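Local coordinates for protein flavoredoxin (Methanosarcina acetivorans, PDB 3BNK) that binds flavin mononucleotide and probably serves as an electron-transfer flavoprotein of the flavin reductase-like family, at residues 94-106 against 110-122. Residues are numbered along the deposited sequence; the frame is centred on the assembly and turned at random.
Sequences SGLFEVFYGELKT and IKECTLNLECRVV
E118 sends its carboxylate straight out of strand 115-126 to the turn at G102-K105, with CG anti to the backbone N (chi1 -178°) and chi2 extended too. E112 instead bends at chi2 (100°), folding its two acceptor oxygens back onto E98 N. In the type I turn, L104 N reaches E118 OE2 at 2.8 Å from above the carboxylate plane, while E103 N bonds weakly to OE1, which Y141 OH also binds. A water accepts from G102 N and donates to E118 OE2. G102 suits its place because a CB would run into this carboxylate. L104 packs CG and CD1 against E118 CG, with CD1 3.4 Å from C119 O. A glutamine in place of E118 would probably leave one turn N-H or the water without its acceptor, since an amide nitrogen cannot accept a hydrogen bond.

At the other end, V99 and I110 form a non-hydrogen-bonded antiparallel pair, and K111 N gives a nearly straight bond to E98 O (2.9 Å). E98 N meets E112 OE1 at 3.1 Å on its syn side, with a weaker bond to OE2. K111's long aliphatic chain suits an exposed place, CD 3.4 Å from E98 CB and CG 3.5 Å from F100 CD2. F97 offers a flat face to I110 CD1, a CH-pi contact opposite L96; both side chains pack on L31. F100's ring edge meets N116 OD1, which accepts from K4 of the second subunit, while N116 ND2 binds I110 O and N70. Carboxylates thus receive backbone N-H groups at both ends, probably favouring their ionised form, and polar bonds and packing together join 94-106 to 110-122 of the flavin-binding barrel.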
ATOM      1  N   SER B  94     -14.968  19.502   7.528  1.00 29.27           N
ATOM      2  CA  SER B  94     -16.300  18.974   7.151  1.00 29.97           C
ATOM      3  C   SER B  94     -16.937  19.677   5.966  1.00 30.34           C
ATOM      4  O   SER B  94     -17.801  19.099   5.302  1.00 31.12           O
ATOM      5  CB  SER B  94     -17.288  18.982   8.332  1.00 29.79           C
ATOM      6  OG  SER B  94     -17.610  20.296   8.768  1.00 29.60           O
ATOM      7  N   GLY B  95     -16.494  20.899   5.680  1.00 30.47           N
ATOM      8  CA  GLY B  95     -17.095  21.696   4.619  1.00 30.35           C
ATOM      9  C   GLY B  95     -16.331  21.782   3.322  1.00 30.07           C
ATOM     10  O   GLY B  95     -16.811  22.384   2.361  1.00 30.52           O
ATOM     11  N   LEU B  96     -15.139  21.189   3.287  1.00 30.11           N
ATOM     12  CA  LEU B  96     -14.270  21.260   2.112  1.00 29.84           C
ATOM     13  C   LEU B  96     -14.874  20.538   0.906  1.00 29.32           C
ATOM     14  O   LEU B  96     -14.718  20.978  -0.242  1.00 29.19           O
ATOM     15  CB  LEU B  96     -12.884  20.682   2.432  1.00 30.35           C
ATOM     16  CG  LEU B  96     -11.607  21.408   1.976  1.00 31.18           C
ATOM     17  CD1 LEU B  96     -10.588  20.383   1.540  1.00 32.08           C
ATOM     18  CD2 LEU B  96     -11.818  22.424   0.850  1.00 32.24           C
ATOM     19  N   PHE B  97     -15.573  19.437   1.186  1.00 28.59           N
ATOM     20  CA  PHE B  97     -16.127  18.553   0.166  1.00 28.07           C
ATOM     21  C   PHE B  97     -17.642  18.394   0.354  1.00 28.10           C
ATOM     22  O   PHE B  97     -18.188  18.762   1.404  1.00 28.26           O
ATOM     23  CB  PHE B  97     -15.470  17.167   0.248  1.00 27.66           C
ATOM     24  CG  PHE B  97     -13.956  17.176   0.156  1.00 27.69           C
ATOM     25  CD1 PHE B  97     -13.178  16.850   1.267  1.00 28.56           C
ATOM     26  CD2 PHE B  97     -13.313  17.471  -1.036  1.00 26.42           C
ATOM     27  CE1 PHE B  97     -11.770  16.836   1.193  1.00 28.03           C
ATOM     28  CE2 PHE B  97     -11.916  17.467  -1.116  1.00 27.37           C
ATOM     29  CZ  PHE B  97     -11.148  17.141  -0.002  1.00 27.55           C
ATOM     30  N   GLU B  98     -18.312  17.866  -0.669  1.00 27.59           N
ATOM     31  CA  GLU B  98     -19.683  17.385  -0.537  1.00 27.71           C
ATOM     32  C   GLU B  98     -19.622  16.002   0.102  1.00 26.30           C
ATOM     33  O   GLU B  98     -19.031  15.072  -0.455  1.00 25.57           O
ATOM     34  CB  GLU B  98     -20.383  17.288  -1.898  1.00 27.87           C
ATOM     35  CG  GLU B  98     -20.849  18.603  -2.508  1.00 29.70           C
ATOM     36  CD  GLU B  98     -21.588  18.403  -3.836  1.00 30.44           C
ATOM     37  OE1 GLU B  98     -22.681  19.000  -4.003  1.00 33.54           O
ATOM     38  OE2 GLU B  98     -21.087  17.634  -4.703  1.00 33.35           O
ATOM     39  N   VAL B  99     -20.234  15.871   1.272  1.00 25.27           N
ATOM     40  CA  VAL B  99     -20.151  14.630   2.035  1.00 24.10           C
ATOM     41  C   VAL B  99     -21.432  13.794   1.934  1.00 23.32           C
ATOM     42  O   VAL B  99     -22.545  14.312   2.062  1.00 23.57           O
ATOM     43  CB  VAL B  99     -19.758  14.901   3.521  1.00 24.20           C
ATOM     44  CG1 VAL B  99     -19.817  13.614   4.355  1.00 23.28           C
ATOM     45  CG2 VAL B  99     -18.369  15.535   3.595  1.00 22.72           C
ATOM     46  N   PHE B 100     -21.252  12.501   1.692  1.00 22.50           N
ATOM     47  CA  PHE B 100     -22.345  11.535   1.749  1.00 22.01           C
ATOM     48  C   PHE B 100     -21.991  10.375   2.685  1.00 21.89           C
ATOM     49  O   PHE B 100     -20.819  10.026   2.864  1.00 22.24           O
ATOM     50  CB  PHE B 100     -22.759  11.054   0.338  1.00 21.40           C
ATOM     51  CG  PHE B 100     -21.822  10.038  -0.283  1.00 21.19           C
ATOM     52  CD1 PHE B 100     -22.171   8.682  -0.319  1.00 21.41           C
ATOM     53  CD2 PHE B 100     -20.607  10.427  -0.850  1.00 21.48           C
ATOM     54  CE1 PHE B 100     -21.317   7.724  -0.881  1.00 19.60           C
ATOM     55  CE2 PHE B 100     -19.752   9.478  -1.424  1.00 20.62           C
ATOM     56  CZ  PHE B 100     -20.115   8.121  -1.431  1.00 19.78           C
ATOM     57  N   TYR B 101     -23.018   9.804   3.299  1.00 21.93           N
ATOM     58  CA  TYR B 101     -22.875   8.652   4.163  1.00 21.41           C
ATOM     59  C   TYR B 101     -23.521   7.447   3.505  1.00 21.82           C
ATOM     60  O   TYR B 101     -24.237   7.576   2.501  1.00 21.69           O
ATOM     61  CB  TYR B 101     -23.502   8.939   5.529  1.00 21.35           C
ATOM     62  CG  TYR B 101     -22.708   9.924   6.365  1.00 20.21           C
ATOM     63  CD1 TYR B 101     -22.935  11.306   6.258  1.00 20.46           C
ATOM     64  CD2 TYR B 101     -21.725   9.482   7.252  1.00 17.42           C
ATOM     65  CE1 TYR B 101     -22.202  12.227   7.029  1.00 20.82           C
ATOM     66  CE2 TYR B 101     -20.988  10.392   8.034  1.00 18.38           C
ATOM     67  CZ  TYR B 101     -21.233  11.763   7.912  1.00 20.20           C
ATOM     68  OH  TYR B 101     -20.517  12.671   8.669  1.00 19.72           O
ATOM     69  N   GLY B 102     -23.236   6.271   4.061  1.00 22.49           N
ATOM     70  CA  GLY B 102     -23.739   5.011   3.514  1.00 22.56           C
ATOM     71  C   GLY B 102     -24.310   4.124   4.596  1.00 22.31           C
ATOM     72  O   GLY B 102     -24.808   4.622   5.609  1.00 21.93           O
ATOM     73  N   GLU B 103     -24.194   2.812   4.387  1.00 22.70           N
ATOM     74  CA  GLU B 103     -24.843   1.787   5.228  1.00 23.17           C
ATOM     75  C   GLU B 103     -24.413   1.813   6.699  1.00 22.70           C
ATOM     76  O   GLU B 103     -25.204   1.487   7.592  1.00 22.19           O
ATOM     77  CB  GLU B 103     -24.615   0.385   4.643  1.00 23.28           C
ATOM     78  CG  GLU B 103     -25.269   0.133   3.272  1.00 24.60           C
ATOM     79  CD  GLU B 103     -24.850  -1.197   2.619  1.00 25.07           C
ATOM     80  OE1 GLU B 103     -24.211  -2.048   3.282  1.00 27.26           O
ATOM     81  OE2 GLU B 103     -25.178  -1.405   1.426  1.00 29.26           O
ATOM     82  N   LEU B 104     -23.167   2.215   6.942  1.00 22.28           N
ATOM     83  CA  LEU B 104     -22.628   2.282   8.299  1.00 21.95           C
ATOM     84  C   LEU B 104     -23.020   3.578   9.003  1.00 21.39           C
ATOM     85  O   LEU B 104     -22.814   3.710  10.201  1.00 21.98           O
ATOM     86  CB  LEU B 104     -21.107   2.114   8.294  1.00 21.68           C
ATOM     87  CG  LEU B 104     -20.538   0.800   7.754  1.00 22.07           C
ATOM     88  CD1 LEU B 104     -19.033   0.808   7.871  1.00 19.58           C
ATOM     89  CD2 LEU B 104     -21.129  -0.466   8.437  1.00 19.06           C
ATOM     90  N   LYS B 105     -23.570   4.528   8.247  1.00 21.40           N
ATOM     91  CA  LYS B 105     -24.203   5.749   8.795  1.00 21.36           C
ATOM     92  C   LYS B 105     -23.216   6.809   9.297  1.00 20.94           C
ATOM     93  O   LYS B 105     -23.531   7.994   9.369  1.00 21.09           O
ATOM     94  CB  LYS B 105     -25.204   5.393   9.916  1.00 21.77           C
ATOM     95  CG  LYS B 105     -26.151   4.219   9.593  1.00 22.46           C
ATOM     96  CD  LYS B 105     -27.549   4.671   9.223  1.00 24.82           C
ATOM     97  CE  LYS B 105     -27.677   5.172   7.790  1.00 26.57           C
ATOM     98  NZ  LYS B 105     -28.960   5.978   7.571  1.00 27.33           N
ATOM     99  N   THR B 106     -22.008   6.379   9.613  1.00 20.61           N
ATOM    100  CA  THR B 106     -21.115   7.184  10.439  1.00 20.30           C
ATOM    101  C   THR B 106     -19.711   7.382   9.846  1.00 19.31           C
ATOM    102  O   THR B 106     -18.845   8.007  10.468  1.00 19.22           O
ATOM    103  CB  THR B 106     -21.011   6.540  11.824  1.00 20.04           C
ATOM    104  OG1 THR B 106     -20.225   7.368  12.674  1.00 24.27           O
ATOM    105  CG2 THR B 106     -20.350   5.209  11.730  1.00 18.05           C
ATOM    106  N   ILE B 110     -16.601  11.136   0.379  1.00 19.04           N
ATOM    107  CA  ILE B 110     -16.448  12.344  -0.446  1.00 19.23           C
ATOM    108  C   ILE B 110     -17.047  12.146  -1.837  1.00 19.50           C
ATOM    109  O   ILE B 110     -16.589  11.298  -2.608  1.00 19.71           O
ATOM    110  CB  ILE B 110     -14.966  12.763  -0.590  1.00 18.99           C
ATOM    111  CG1 ILE B 110     -14.344  13.057   0.780  1.00 18.49           C
ATOM    112  CG2 ILE B 110     -14.840  14.006  -1.513  1.00 17.62           C
ATOM    113  CD1 ILE B 110     -12.834  13.167   0.758  1.00 17.28           C
ATOM    114  N   LYS B 111     -18.053  12.949  -2.161  1.00 20.14           N
ATOM    115  CA  LYS B 111     -18.789  12.787  -3.417  1.00 21.20           C
ATOM    116  C   LYS B 111     -17.891  12.914  -4.646  1.00 20.98           C
ATOM    117  O   LYS B 111     -18.061  12.190  -5.625  1.00 21.00           O
ATOM    118  CB  LYS B 111     -19.947  13.794  -3.494  1.00 21.39           C
ATOM    119  CG  LYS B 111     -21.138  13.392  -2.664  1.00 24.36           C
ATOM    120  CD  LYS B 111     -22.164  14.509  -2.540  1.00 27.62           C
ATOM    121  CE  LYS B 111     -23.379  14.059  -1.742  1.00 28.16           C
ATOM    122  NZ  LYS B 111     -24.418  15.135  -1.687  1.00 29.31           N
ATOM    123  N   GLU B 112     -16.928  13.832  -4.571  1.00 20.97           N
ATOM    124  CA  GLU B 112     -16.080  14.169  -5.707  1.00 21.32           C
ATOM    125  C   GLU B 112     -15.009  13.095  -6.000  1.00 20.82           C
ATOM    126  O   GLU B 112     -14.539  12.972  -7.135  1.00 20.80           O
ATOM    127  CB  GLU B 112     -15.481  15.566  -5.511  1.00 21.56           C
ATOM    128  CG  GLU B 112     -16.556  16.682  -5.289  1.00 23.78           C
ATOM    129  CD  GLU B 112     -16.786  17.117  -3.810  1.00 24.47           C
ATOM    130  OE1 GLU B 112     -17.003  16.276  -2.925  1.00 23.51           O
ATOM    131  OE2 GLU B 112     -16.789  18.336  -3.538  1.00 27.71           O
ATOM    132  N   CYS B 113     -14.656  12.308  -4.984  1.00 19.72           N
ATOM    133  CA  CYS B 113     -13.695  11.207  -5.144  1.00 19.25           C
ATOM    134  C   CYS B 113     -14.214  10.101  -6.081  1.00 18.90           C
ATOM    135  O   CYS B 113     -15.413   9.832  -6.149  1.00 18.87           O
ATOM    136  CB  CYS B 113     -13.258  10.646  -3.780  1.00 18.62           C
ATOM    137  SG  CYS B 113     -12.071  11.732  -2.913  1.00 17.29           S
ATOM    138  N   THR B 114     -13.298   9.463  -6.800  1.00 18.37           N
ATOM    139  CA  THR B 114     -13.680   8.535  -7.848  1.00 18.18           C
ATOM    140  C   THR B 114     -14.138   7.182  -7.322  1.00 18.23           C
ATOM    141  O   THR B 114     -14.823   6.428  -8.032  1.00 18.90           O
ATOM    142  CB  THR B 114     -12.541   8.345  -8.864  1.00 18.15           C
ATOM    143  OG1 THR B 114     -11.479   7.580  -8.271  1.00 16.62           O
ATOM    144  CG2 THR B 114     -12.032   9.716  -9.344  1.00 16.96           C
ATOM    145  N   LEU B 115     -13.741   6.882  -6.088  1.00 17.66           N
ATOM    146  CA  LEU B 115     -14.004   5.596  -5.445  1.00 17.15           C
ATOM    147  C   LEU B 115     -13.993   5.801  -3.933  1.00 16.72           C
ATOM    148  O   LEU B 115     -13.086   6.448  -3.388  1.00 15.96           O
ATOM    149  CB  LEU B 115     -12.952   4.548  -5.865  1.00 17.32           C
ATOM    150  CG  LEU B 115     -12.934   3.146  -5.221  1.00 17.42           C
ATOM    151  CD1 LEU B 115     -14.128   2.243  -5.658  1.00 17.82           C
ATOM    152  CD2 LEU B 115     -11.630   2.450  -5.518  1.00 17.08           C
ATOM    153  N   ASN B 116     -15.015   5.259  -3.272  1.00 16.24           N
ATOM    154  CA  ASN B 116     -15.148   5.337  -1.806  1.00 16.28           C
ATOM    155  C   ASN B 116     -15.375   3.961  -1.193  1.00 16.27           C
ATOM    156  O   ASN B 116     -16.303   3.251  -1.582  1.00 16.31           O
ATOM    157  CB  ASN B 116     -16.304   6.266  -1.388  1.00 15.94           C
ATOM    158  CG  ASN B 116     -16.489   7.443  -2.323  1.00 15.92           C
ATOM    159  OD1 ASN B 116     -17.228   7.355  -3.310  1.00 16.88           O
ATOM    160  ND2 ASN B 116     -15.847   8.566  -2.001  1.00 14.60           N
ATOM    161  N   LEU B 117     -14.510   3.592  -0.252  1.00 16.73           N
ATOM    162  CA  LEU B 117     -14.626   2.332   0.471  1.00 17.04           C
ATOM    163  C   LEU B 117     -15.076   2.607   1.900  1.00 17.07           C
ATOM    164  O   LEU B 117     -14.372   3.256   2.662  1.00 16.53           O
ATOM    165  CB  LEU B 117     -13.301   1.549   0.445  1.00 17.36           C
ATOM    166  CG  LEU B 117     -12.572   1.406  -0.901  1.00 17.93           C
ATOM    167  CD1 LEU B 117     -11.290   0.574  -0.765  1.00 17.22           C
ATOM    168  CD2 LEU B 117     -13.480   0.842  -2.046  1.00 16.92           C
ATOM    169  N   GLU B 118     -16.267   2.118   2.240  1.00 17.27           N
ATOM    170  CA  GLU B 118     -16.884   2.338   3.539  1.00 17.52           C
ATOM    171  C   GLU B 118     -16.540   1.146   4.435  1.00 17.87           C
ATOM    172  O   GLU B 118     -16.886   0.014   4.118  1.00 18.14           O
ATOM    173  CB  GLU B 118     -18.399   2.509   3.361  1.00 16.92           C
ATOM    174  CG  GLU B 118     -19.199   2.803   4.627  1.00 17.61           C
ATOM    175  CD  GLU B 118     -20.715   2.876   4.362  1.00 17.25           C
ATOM    176  OE1 GLU B 118     -21.185   2.320   3.341  1.00 15.47           O
ATOM    177  OE2 GLU B 118     -21.429   3.495   5.184  1.00 16.86           O
ATOM    178  N   CYS B 119     -15.846   1.403   5.545  1.00 17.85           N
ATOM    179  CA  CYS B 119     -15.214   0.313   6.289  1.00 17.95           C
ATOM    180  C   CYS B 119     -15.628   0.202   7.743  1.00 18.55           C
ATOM    181  O   CYS B 119     -15.750   1.208   8.452  1.00 18.49           O
ATOM    182  CB  CYS B 119     -13.683   0.386   6.189  1.00 17.10           C
ATOM    183  SG  CYS B 119     -13.098   0.507   4.488  1.00 16.48           S
ATOM    184  N   ARG B 120     -15.837  -1.039   8.173  1.00 18.94           N
ATOM    185  CA  ARG B 120     -16.166  -1.303   9.564  1.00 19.92           C
ATOM    186  C   ARG B 120     -14.961  -1.811  10.320  1.00 19.34           C
ATOM    187  O   ARG B 120     -14.370  -2.814   9.943  1.00 19.88           O
ATOM    188  CB  ARG B 120     -17.312  -2.304   9.683  1.00 20.09           C
ATOM    189  CG  ARG B 120     -18.034  -2.140  11.005  1.00 21.80           C
ATOM    190  CD  ARG B 120     -18.306  -3.432  11.687  1.00 23.83           C
ATOM    191  NE  ARG B 120     -19.330  -4.226  11.028  1.00 26.69           N
ATOM    192  CZ  ARG B 120     -19.119  -5.438  10.529  1.00 27.27           C
ATOM    193  NH1 ARG B 120     -17.909  -5.999  10.605  1.00 28.87           N
ATOM    194  NH2 ARG B 120     -20.113  -6.090   9.953  1.00 26.02           N
ATOM    195  N   VAL B 121     -14.583  -1.111  11.376  1.00 19.62           N
ATOM    196  CA  VAL B 121     -13.425  -1.518  12.165  1.00 20.25           C
ATOM    197  C   VAL B 121     -13.650  -2.925  12.705  1.00 20.63           C
ATOM    198  O   VAL B 121     -14.683  -3.200  13.328  1.00 20.60           O
ATOM    199  CB  VAL B 121     -13.086  -0.520  13.300  1.00 19.64           C
ATOM    200  CG1 VAL B 121     -11.987  -1.070  14.179  1.00 19.91           C
ATOM    201  CG2 VAL B 121     -12.667   0.829  12.719  1.00 19.91           C
ATOM    202  N   VAL B 122     -12.690  -3.801  12.411  1.00 21.70           N
ATOM    203  CA  VAL B 122     -12.661  -5.192  12.874  1.00 22.92           C
ATOM    204  C   VAL B 122     -11.663  -5.314  14.043  1.00 23.28           C
ATOM    205  O   VAL B 122     -11.970  -5.894  15.080  1.00 22.83           O
ATOM    206  CB  VAL B 122     -12.319  -6.167  11.700  1.00 23.04           C
ATOM    207  CG1 VAL B 122     -12.128  -7.594  12.179  1.00 24.78           C
ATOM    208  CG2 VAL B 122     -13.423  -6.136  10.626  1.00 23.60           C
TER
HETATM  209  O   HOH W   1     -21.198   5.914   6.034  1.00 16.38           O